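Local coordinates for toxin protein (Yersinia entomophaga, PDB 6AQK) that probably transfers ADP-ribose to a target as the C-terminal ADP-ribosyltransferase toxin domain of an RHS protein, at residues Ser32-Leu37 with Phe54-Trp58; Gln199-Arg205 with His218-Lys223; Trp91-Ala97 with His171-Glu176. All blocks are in the same frame, centred on the assembly; numbering follows the deposited sequence. Where two conformers were deposited one is given.

Contact 1 (Ser32-Leu37 with Phe54-Trp58)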
loop_
_atom_site.group_PDB
_atom_site.type_symbol
_atom_site.label_atom_id
_atom_site.label_comp_id
_atom_site.label_asym_id
_atom_site.label_seq_id
_atom_site.Cartn_x
_atom_site.Cartn_y
_atom_site.Cartn_z
ATOM N N SER A 32 11.964 0.159 -0.243
ATOM C CA SER A 32 12.807 0.980 -1.053
ATOM C C SER A 32 13.050 0.425 -2.479
ATOM O O SER A 32 13.176 1.212 -3.466
ATOM C CB SER A 32 14.104 1.302 -0.273
ATOM O OG SER A 32 14.911 0.158 -0.100
ATOM N N PHE A 33 13.081 -0.901 -2.613
ATOM C CA PHE A 33 13.195 -1.555 -3.890
ATOM C C PHE A 33 11.913 -1.214 -4.757
ATOM O O PHE A 33 12.045 -0.848 -5.948
ATOM C CB PHE A 33 13.268 -3.046 -3.704
ATOM C CG PHE A 33 13.571 -3.857 -4.954
ATOM C CD1 PHE A 33 12.551 -4.258 -5.860
ATOM C CD2 PHE A 33 14.837 -4.351 -5.166
ATOM C CE1 PHE A 33 12.850 -5.012 -6.988
ATOM C CE2 PHE A 33 15.123 -5.127 -6.268
ATOM C CZ PHE A 33 14.127 -5.454 -7.192
ATOM N N THR A 34 10.728 -1.296 -4.178
ATOM C CA THR A 34 9.538 -1.093 -4.975
ATOM C C THR A 34 9.374 0.396 -5.270
ATOM O O THR A 34 8.838 0.753 -6.345
ATOM C CB THR A 34 8.266 -1.757 -4.402
ATOM O OG1 THR A 34 7.920 -1.237 -3.100
ATOM C CG2 THR A 34 8.425 -3.278 -4.337
ATOM N N ILE A 35 9.833 1.241 -4.359
ATOM C CA ILE A 35 9.908 2.664 -4.657
ATOM C C ILE A 35 10.832 2.895 -5.838
ATOM O O ILE A 35 10.478 3.664 -6.770
ATOM C CB ILE A 35 10.267 3.469 -3.449
ATOM C CG1 ILE A 35 9.064 3.426 -2.456
ATOM C CG2 ILE A 35 10.613 4.895 -3.828
ATOM C CD1 ILE A 35 9.396 4.017 -1.127
ATOM N N ALA A 36 11.992 2.261 -5.829
ATOM C CA ALA A 36 12.898 2.417 -7.008
ATOM C C ALA A 36 12.275 2.007 -8.289
ATOM O O ALA A 36 12.459 2.713 -9.295
ATOM C CB ALA A 36 14.181 1.715 -6.820
ATOM N N LEU A 37 11.501 0.917 -8.292
ATOM C CA LEU A 37 10.773 0.472 -9.508
ATOM C C LEU A 37 9.827 1.573 -10.003
ATOM O O LEU A 37 9.716 1.746 -11.202
ATOM C CB LEU A 37 9.944 -0.754 -9.231
ATOM C CG LEU A 37 10.583 -2.106 -8.851
ATOM C CD1 LEU A 37 9.470 -3.095 -8.471
ATOM C CD2 LEU A 37 11.380 -2.625 -10.006
ATOM N N PHE A 54 19.641 0.932 -11.371
ATOM C CA PHE A 54 18.607 0.565 -10.407
ATOM C C PHE A 54 19.198 0.548 -8.994
ATOM O O PHE A 54 18.679 1.160 -8.018
ATOM C CB PHE A 54 17.966 -0.769 -10.776
ATOM C CG PHE A 54 16.875 -1.158 -9.829
ATOM C CD1 PHE A 54 15.586 -0.690 -10.021
ATOM C CD2 PHE A 54 17.165 -1.876 -8.686
ATOM C CE1 PHE A 54 14.601 -1.002 -9.101
ATOM C CE2 PHE A 54 16.176 -2.149 -7.733
ATOM C CZ PHE A 54 14.918 -1.729 -7.965
ATOM N N ILE A 55 20.312 -0.151 -8.866
ATOM C CA ILE A 55 20.947 -0.304 -7.574
ATOM C C ILE A 55 21.287 1.025 -6.978
ATOM O O ILE A 55 21.028 1.270 -5.782
ATOM C CB ILE A 55 22.148 -1.278 -7.657
ATOM C CG1 ILE A 55 21.617 -2.701 -7.842
ATOM C CG2 ILE A 55 22.981 -1.220 -6.390
ATOM C CD1 ILE A 55 22.603 -3.699 -8.452
ATOM N N SER A 56 21.819 1.921 -7.809
ATOM C CA SER A 56 22.184 3.244 -7.360
ATOM C C SER A 56 21.002 4.078 -6.760
ATOM O O SER A 56 21.058 4.643 -5.640
ATOM C CB SER A 56 22.867 3.976 -8.514
ATOM O OG SER A 56 23.162 5.279 -8.070
ATOM N N LYS A 57 19.892 4.059 -7.482
ATOM C CA LYS A 57 18.675 4.690 -7.025
ATOM C C LYS A 57 18.136 4.019 -5.768
ATOM O O LYS A 57 17.749 4.677 -4.812
ATOM C CB LYS A 57 17.606 4.568 -8.142
ATOM C CG LYS A 57 16.303 5.327 -7.866
ATOM C CD LYS A 57 16.580 6.789 -7.498
ATOM C CE LYS A 57 15.688 7.727 -8.272
ATOM N NZ LYS A 57 16.210 9.106 -8.112
ATOM N N TRP A 58 18.098 2.685 -5.796
ATOM C CA TRP A 58 17.621 1.916 -4.650
ATOM C C TRP A 58 18.423 2.292 -3.388
ATOM O O TRP A 58 17.840 2.571 -2.314
ATOM C CB TRP A 58 17.726 0.423 -4.986
ATOM C CG TRP A 58 17.241 -0.497 -3.925
ATOM C CD1 TRP A 58 16.315 -0.245 -2.926
ATOM C CD2 TRP A 58 17.656 -1.835 -3.769
ATOM N NE1 TRP A 58 16.142 -1.393 -2.158
ATOM C CE2 TRP A 58 16.959 -2.376 -2.674
ATOM C CE3 TRP A 58 18.566 -2.641 -4.465
ATOM C CZ2 TRP A 58 17.202 -3.694 -2.216
ATOM C CZ3 TRP A 58 18.791 -3.896 -4.034
ATOM C CH2 TRP A 58 18.105 -4.433 -2.912
#

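Contact 2 (Gln199-Arg205 with His218-Lys223)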
loop_
_atom_site.group_PDB
_atom_site.type_symbol
_atom_site.label_atom_id
_atom_site.label_comp_id
_atom_site.label_asym_id
_atom_site.label_seq_id
_atom_site.Cartn_x
_atom_site.Cartn_y
_atom_site.Cartn_z
ATOM N N GLN A 199 -12.797 11.595 -1.075
ATOM C CA GLN A 199 -13.524 12.523 -0.151
ATOM C C GLN A 199 -12.592 13.353 0.696
ATOM O O GLN A 199 -11.579 12.857 1.235
ATOM C CB GLN A 199 -14.395 11.809 0.844
ATOM C CG GLN A 199 -15.381 10.841 0.263
ATOM C CD GLN A 199 -16.223 10.130 1.356
ATOM O OE1 GLN A 199 -16.652 9.048 1.112
ATOM N NE2 GLN A 199 -16.453 10.783 2.578
ATOM N N TYR A 200 -12.986 14.604 0.908
ATOM C CA TYR A 200 -12.274 15.495 1.793
ATOM C C TYR A 200 -13.128 15.758 3.030
ATOM O O TYR A 200 -14.347 15.977 2.955
ATOM C CB TYR A 200 -11.958 16.838 1.096
ATOM C CG TYR A 200 -11.583 17.925 2.062
ATOM C CD1 TYR A 200 -10.362 17.887 2.762
ATOM C CD2 TYR A 200 -12.459 18.978 2.328
ATOM C CE1 TYR A 200 -10.003 18.904 3.661
ATOM C CE2 TYR A 200 -12.116 19.983 3.223
ATOM C CZ TYR A 200 -10.908 19.960 3.880
ATOM O OH TYR A 200 -10.609 20.943 4.762
ATOM N N LEU A 201 -12.454 15.785 4.148
ATOM C CA LEU A 201 -13.093 15.912 5.454
ATOM C C LEU A 201 -12.426 17.048 6.191
ATOM O O LEU A 201 -11.270 16.937 6.693
ATOM C CB LEU A 201 -12.998 14.593 6.240
ATOM C CG LEU A 201 -13.811 13.356 5.783
ATOM C CD1 LEU A 201 -13.378 12.136 6.586
ATOM C CD2 LEU A 201 -15.326 13.530 5.841
ATOM N N PRO A 202 -13.131 18.171 6.333
ATOM C CA PRO A 202 -12.577 19.202 7.251
ATOM C C PRO A 202 -12.230 18.721 8.682
ATOM O O PRO A 202 -12.673 17.687 9.143
ATOM C CB PRO A 202 -13.702 20.278 7.312
ATOM C CG PRO A 202 -14.574 20.010 6.127
ATOM C CD PRO A 202 -14.453 18.527 5.809
ATOM N N GLU A 203 -11.415 19.482 9.368
ATOM C CA GLU A 203 -11.164 19.302 10.807
ATOM C C GLU A 203 -12.422 19.083 11.609
ATOM O O GLU A 203 -13.435 19.712 11.360
ATOM C CB GLU A 203 -10.467 20.541 11.383
ATOM C CG GLU A 203 -9.017 20.721 10.982
ATOM C CD GLU A 203 -8.097 19.669 11.562
ATOM O OE1 GLU A 203 -8.474 18.984 12.546
ATOM O OE2 GLU A 203 -6.990 19.519 11.016
ATOM N N GLY A 204 -12.391 18.141 12.526
ATOM C CA GLY A 204 -13.610 17.792 13.267
ATOM C C GLY A 204 -14.620 16.899 12.584
ATOM O O GLY A 204 -15.469 16.349 13.270
ATOM N N ARG A 205 -14.535 16.705 11.266
ATOM C CA ARG A 205 -15.497 15.882 10.522
ATOM C C ARG A 205 -14.961 14.447 10.431
ATOM O O ARG A 205 -13.730 14.255 10.468
ATOM C CB ARG A 205 -15.708 16.430 9.122
ATOM C CG ARG A 205 -16.288 17.847 9.082
ATOM C CD ARG A 205 -17.671 17.952 9.742
ATOM N NE ARG A 205 -18.641 17.068 9.129
ATOM C CZ ARG A 205 -19.300 17.279 8.001
ATOM N NH1 ARG A 205 -19.139 18.395 7.309
ATOM N NH2 ARG A 205 -20.152 16.340 7.562
ATOM N N HIS A 218 -8.650 11.579 9.897
ATOM C CA HIS A 218 -8.499 11.493 8.442
ATOM C C HIS A 218 -9.005 12.800 7.790
ATOM O O HIS A 218 -10.139 13.199 7.960
ATOM C CB HIS A 218 -9.318 10.300 7.881
ATOM C CG HIS A 218 -9.142 9.031 8.645
ATOM N ND1 HIS A 218 -7.900 8.570 9.023
ATOM C CD2 HIS A 218 -10.040 8.125 9.115
ATOM C CE1 HIS A 218 -8.037 7.445 9.699
ATOM N NE2 HIS A 218 -9.329 7.159 9.785
ATOM N N ARG A 219 -8.190 13.425 6.982
ATOM C CA ARG A 219 -8.651 14.510 6.105
ATOM C C ARG A 219 -9.102 14.006 4.741
ATOM O O ARG A 219 -9.820 14.711 4.034
ATOM C CB ARG A 219 -7.555 15.627 5.981
ATOM C CG ARG A 219 -7.013 16.125 7.338
ATOM C CD ARG A 219 -7.957 17.151 8.001
ATOM N NE ARG A 219 -9.282 16.693 8.430
ATOM C CZ ARG A 219 -9.543 16.047 9.582
ATOM N NH1 ARG A 219 -10.776 15.655 9.850
ATOM N NH2 ARG A 219 -8.586 15.733 10.463
ATOM N N TYR A 220 -8.632 12.836 4.312
ATOM C CA TYR A 220 -8.930 12.308 2.983
ATOM C C TYR A 220 -9.282 10.810 3.066
ATOM O O TYR A 220 -8.625 10.048 3.777
ATOM C CB TYR A 220 -7.740 12.448 2.014
ATOM C CG TYR A 220 -7.435 13.882 1.840
ATOM C CD1 TYR A 220 -8.206 14.642 0.987
ATOM C CD2 TYR A 220 -6.487 14.513 2.631
ATOM C CE1 TYR A 220 -8.007 16.002 0.868
ATOM C CE2 TYR A 220 -6.271 15.901 2.552
ATOM C CZ TYR A 220 -7.062 16.631 1.656
ATOM O OH TYR A 220 -6.943 18.007 1.495
ATOM N N ILE A 221 -10.349 10.451 2.366
ATOM C CA ILE A 221 -10.785 9.082 2.187
ATOM C C ILE A 221 -10.707 8.681 0.731
ATOM O O ILE A 221 -11.249 9.358 -0.168
ATOM C CB ILE A 221 -12.224 8.841 2.686
ATOM C CG1 ILE A 221 -12.425 9.437 4.115
ATOM C CG2 ILE A 221 -12.547 7.333 2.619
ATOM C CD1 ILE A 221 -11.607 8.810 5.263
ATOM N N ILE A 222 -10.004 7.597 0.493
ATOM C CA ILE A 222 -9.984 6.987 -0.837
ATOM C C ILE A 222 -10.855 5.744 -0.778
ATOM O O ILE A 222 -10.544 4.821 -0.106
ATOM C CB ILE A 222 -8.575 6.632 -1.295
ATOM C CG1 ILE A 222 -7.630 7.840 -1.165
ATOM C CG2 ILE A 222 -8.653 6.086 -2.694
ATOM C CD1 ILE A 222 -6.175 7.440 -1.370
ATOM N N LYS A 223 -11.951 5.715 -1.539
ATOM C CA LYS A 223 -12.749 4.521 -1.731
ATOM C C LYS A 223 -12.303 3.824 -3.019
ATOM O O LYS A 223 -12.223 4.439 -4.071
ATOM C CB LYS A 223 -14.230 4.886 -1.880
ATOM C CG LYS A 223 -14.742 5.571 -0.620
ATOM C CD LYS A 223 -16.259 5.690 -0.537
ATOM C CE LYS A 223 -16.957 4.358 -0.305
ATOM N NZ LYS A 223 -18.432 4.598 -0.511
HETATM O O HOH W 1 -11.814 12.436 10.036
#

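Contact 3 (Trp91-Ala97 with His171-Glu176)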
loop_
_atom_site.group_PDB
_atom_site.type_symbol
_atom_site.label_atom_id
_atom_site.label_comp_id
_atom_site.label_asym_id
_atom_site.label_seq_id
_atom_site.Cartn_x
_atom_site.Cartn_y
_atom_site.Cartn_z
ATOM N N TRP A 91 1.573 -17.182 -4.099
ATOM C CA TRP A 91 0.403 -16.358 -3.681
ATOM C C TRP A 91 -0.910 -17.166 -3.601
ATOM O O TRP A 91 -1.733 -17.036 -2.612
ATOM C CB TRP A 91 0.193 -15.095 -4.585
ATOM C CG TRP A 91 -0.652 -14.047 -3.884
ATOM C CD1 TRP A 91 -1.991 -13.904 -3.950
ATOM C CD2 TRP A 91 -0.186 -13.023 -2.979
ATOM N NE1 TRP A 91 -2.401 -12.895 -3.121
ATOM C CE2 TRP A 91 -1.294 -12.310 -2.556
ATOM C CE3 TRP A 91 1.086 -12.638 -2.505
ATOM C CZ2 TRP A 91 -1.213 -11.291 -1.613
ATOM C CZ3 TRP A 91 1.170 -11.579 -1.596
ATOM C CH2 TRP A 91 0.009 -10.912 -1.174
ATOM N N SER A 92 -1.142 -17.987 -4.619
ATOM C CA SER A 92 -2.417 -18.743 -4.667
ATOM C C SER A 92 -2.549 -19.706 -3.485
ATOM O O SER A 92 -3.645 -20.017 -3.119
ATOM C CB SER A 92 -2.638 -19.403 -6.034
ATOM O OG SER A 92 -1.909 -20.598 -6.048
ATOM N N GLY A 93 -1.429 -20.132 -2.868
ATOM C CA GLY A 93 -1.414 -21.046 -1.730
ATOM C C GLY A 93 -1.626 -20.328 -0.391
ATOM O O GLY A 93 -1.780 -20.984 0.598
ATOM N N TYR A 94 -1.631 -18.974 -0.349
ATOM C CA TYR A 94 -1.882 -18.233 0.885
ATOM C C TYR A 94 -3.348 -18.204 1.237
ATOM O O TYR A 94 -4.174 -18.275 0.354
ATOM C CB TYR A 94 -1.341 -16.794 0.710
ATOM C CG TYR A 94 0.152 -16.659 0.563
ATOM C CD1 TYR A 94 1.047 -17.665 0.914
ATOM C CD2 TYR A 94 0.697 -15.417 0.114
ATOM C CE1 TYR A 94 2.438 -17.476 0.812
ATOM C CE2 TYR A 94 2.058 -15.218 0.039
ATOM C CZ TYR A 94 2.931 -16.238 0.377
ATOM O OH TYR A 94 4.278 -15.969 0.247
ATOM N N HIS A 95 -3.684 -18.037 2.514
ATOM C CA HIS A 95 -5.045 -18.115 2.978
ATOM C C HIS A 95 -5.761 -16.837 2.512
ATOM O O HIS A 95 -5.350 -15.740 2.910
ATOM C CB HIS A 95 -5.068 -18.173 4.521
ATOM C CG HIS A 95 -4.487 -19.425 5.133
ATOM N ND1 HIS A 95 -3.156 -19.538 5.477
ATOM C CD2 HIS A 95 -5.080 -20.569 5.568
ATOM C CE1 HIS A 95 -2.945 -20.704 6.062
ATOM N NE2 HIS A 95 -4.095 -21.348 6.134
ATOM N N SER A 96 -6.825 -16.959 1.733
ATOM C CA SER A 96 -7.513 -15.767 1.232
ATOM C C SER A 96 -8.269 -15.182 2.365
ATOM O O SER A 96 -8.802 -15.913 3.209
ATOM C CB SER A 96 -8.481 -16.106 0.121
ATOM O OG SER A 96 -7.765 -16.446 -1.044
ATOM N N ALA A 97 -8.315 -13.863 2.438
ATOM C CA ALA A 97 -9.115 -13.234 3.494
ATOM C C ALA A 97 -10.554 -13.328 3.050
ATOM O O ALA A 97 -10.800 -13.217 1.880
ATOM C CB ALA A 97 -8.708 -11.779 3.681
ATOM N N HIS A 171 -10.957 -11.437 -5.175
ATOM C CA HIS A 171 -9.842 -10.470 -4.877
ATOM C C HIS A 171 -8.629 -11.195 -4.383
ATOM O O HIS A 171 -8.690 -12.375 -3.994
ATOM C CB HIS A 171 -10.267 -9.470 -3.833
ATOM C CG HIS A 171 -10.546 -10.079 -2.522
ATOM N ND1 HIS A 171 -9.542 -10.422 -1.629
ATOM C CD2 HIS A 171 -11.704 -10.533 -1.990
ATOM C CE1 HIS A 171 -10.091 -11.037 -0.598
ATOM N NE2 HIS A 171 -11.411 -11.109 -0.790
ATOM N N ALA A 172 -7.511 -10.491 -4.342
ATOM C CA ALA A 172 -6.206 -11.082 -4.060
ATOM C C ALA A 172 -5.715 -10.869 -2.621
ATOM O O ALA A 172 -4.582 -11.145 -2.328
ATOM C CB ALA A 172 -5.181 -10.503 -5.061
ATOM N N GLY A 173 -6.579 -10.446 -1.704
ATOM C CA GLY A 173 -6.166 -10.156 -0.332
ATOM C C GLY A 173 -5.987 -11.452 0.441
ATOM O O GLY A 173 -6.849 -12.329 0.417
ATOM N N VAL A 174 -4.894 -11.546 1.183
ATOM C CA VAL A 174 -4.657 -12.702 1.971
ATOM C C VAL A 174 -4.460 -12.409 3.443
ATOM O O VAL A 174 -3.885 -11.358 3.849
ATOM C CB VAL A 174 -3.428 -13.399 1.436
ATOM C CG1 VAL A 174 -3.627 -13.815 -0.002
ATOM C CG2 VAL A 174 -2.152 -12.595 1.571
ATOM N N SER A 175 -4.940 -13.338 4.249
ATOM C CA SER A 175 -4.717 -13.320 5.666
ATOM C C SER A 175 -3.539 -14.165 5.942
ATOM O O SER A 175 -3.659 -15.320 6.330
ATOM C CB SER A 175 -5.987 -13.771 6.385
ATOM O OG SER A 175 -5.764 -13.765 7.760
ATOM N N GLU A 176 -2.361 -13.634 5.673
ATOM C CA GLU A 176 -1.152 -14.415 5.720
ATOM C C GLU A 176 0.037 -13.559 6.157
ATOM O O GLU A 176 0.119 -12.442 5.777
ATOM C CB GLU A 176 -0.919 -14.984 4.309
ATOM C CG GLU A 176 0.025 -16.137 4.237
ATOM C CD GLU A 176 -0.531 -17.412 4.831
ATOM O OE1 GLU A 176 0.054 -17.832 5.797
ATOM O OE2 GLU A 176 -1.546 -17.988 4.386
HETATM O O HOH W 2 -7.460 -13.713 -1.880
#

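Contact 1 (Ser32-Leu37 with Phe54-Trp58)
Two helices of the N-terminal helical region, 27-39 and 51-63, pack here through an aromatic cluster of F33, F54 and W58. The axes of the short segments approach to 9.1 Å, and their directions differ by 121°. F33 is the centre of the cluster. The edge of F54 points at one face of F33, a T-shaped pair with ring centroids 4.8 Å apart and planes at 61°. F54 CZ sits over the middle of that face. F33 in turn presents its own edge to the face of W58, with the planes nearly at right angles, and brings CD2 over the indole near its rim. F33 CB adds a CH-pi contact over the five-membered ring of W58. F54 reaches across because its CG is anti to the backbone N (chi1 -178°), which carries the ring from one helix to the other. F54 CE1 then meets A36 CB at 3.6 Å and L37 CD2 at 3.7 Å. A36 is small, and the helices come near each other here: A36 CA lies 5.3 Å from W58 CA. Helix 74-90 closes the cluster, with V80 and L84 against F33 and F77 against F54 and W58. The indole N-H is held mainly by the backbone O of Y29, while S32 OG is also bonded to P28 O. Between the segments, W58 NE1 gives S32 OG a weak, bent hydrogen bond of 2.9 Å.

Contact 2 (Gln199-Arg205 with His218-Lys223)
Neighbouring strands of the five-stranded mixed sheet, 192-200 at its end and 220-226 at its start, pair antiparallel here, Q199 and I221 forming a hydrogen-bonded pair and Y200 and Y220 a non-hydrogen-bonded one. Q199 N to I221 O and I221 N to Q199 O are both 2.9 Å and nearly straight. L201 N continues the ladder to R219 O at 2.8 Å. Beyond it the chain enters a type II turn, P202 to R205, with G204 at the position of positive phi. The R219 chain bends at chi2 and chi3, which brings the guanidinium edge to L201 O, just before the turn. R219 NE donates to L201 O at 2.7 Å, in the guanidinium plane and at 171°. R219 NH1 gives a weak bond to P202 O. T216 O takes a bond from R219 NH2. E203 OE1 makes only a long ion pair with R219 NH2, 3.9 Å, well out of the plane. A water lies within bonding distance of R205 O and H218 O and can donate to either. The two tyrosines share one face of the sheet, Y200 CD1 against Y220 CE1 at 3.6 Å, with helix 115-124 packed on them. Q199 CB and I221 CB lie side by side on the other face. L201, beyond the strand, adds CD1 against I221 CG1. R219 is thus anchored mainly on a neutral carbonyl at the mouth of the turn, and E203 probably adds modest electrostatic attraction.

Contact 3 (Trp91-Ala97 with His171-Glu176)
H95 N donates to E176 OE2 at 2.8 Å and 165°, and the oxygen receives it on its anti lone pair. In the conformer given, H95 ND1 also appears to donate to E176 OE2. At 2.5 Å between H95 ND1 and E176 OE2 the exact length is doubtful, and H95 was modelled in two conformers. Ring and carboxylate are nearly coplanar in this His-carboxylate pair. The backbones are joined next to it: S175 N bonds to H95 O, and A97 N bonds to G173 O at 2.9 Å and 176°. S96 and V174 thereby make a single bridge between two loops, one leading from helix 74-90 to strand 101-106, the other from strand 161-167 to strand 184-187. V174 is also bonded through its backbone to T186, on strand 184-187. A water takes a bond from S96 OG and donates to H171 O and G173 O. H171 ND1 receives G173 N in the ring plane, which ties that loop to itself. W91 NE1 donates to A172 O at 2.9 Å, with the oxygen close to the indole plane. V174 CG2 packs on W91 CZ2 at 3.6 Å, and V174 CG1 lies against Y94 CB. With CG anti to its backbone N (chi1 -162°), E176 lays CG over one face of the Y94 ring in a CH-pi contact. The bend at chi2 then turns the carboxylate toward H95. The Y94 hydroxyl bonds to E90.

How the contacts relate
Contacts 1, 3 and 2 do not touch. The centres of contacts 1 and 2 are 32 Å apart. Those of contacts 1 and 3 are 26 Å apart, and those of contacts 2 and 3 are 30 Å apart. Contacts 1 and 2 lie on opposite sides of the chain's centre. Along the chain contact 1 closes first, and contact 3 closes before contact 2 opens. Helix 74-90 packs on the aromatic cluster of contact 1. Contact 3 joins the loop that leads from this helix into strand 101-106 to the loop leaving its sheet neighbour 161-167. Strand 161-167 also lies beside 220-226 in the five-stranded mixed sheet, whose pairing with 192-200 is contact 2.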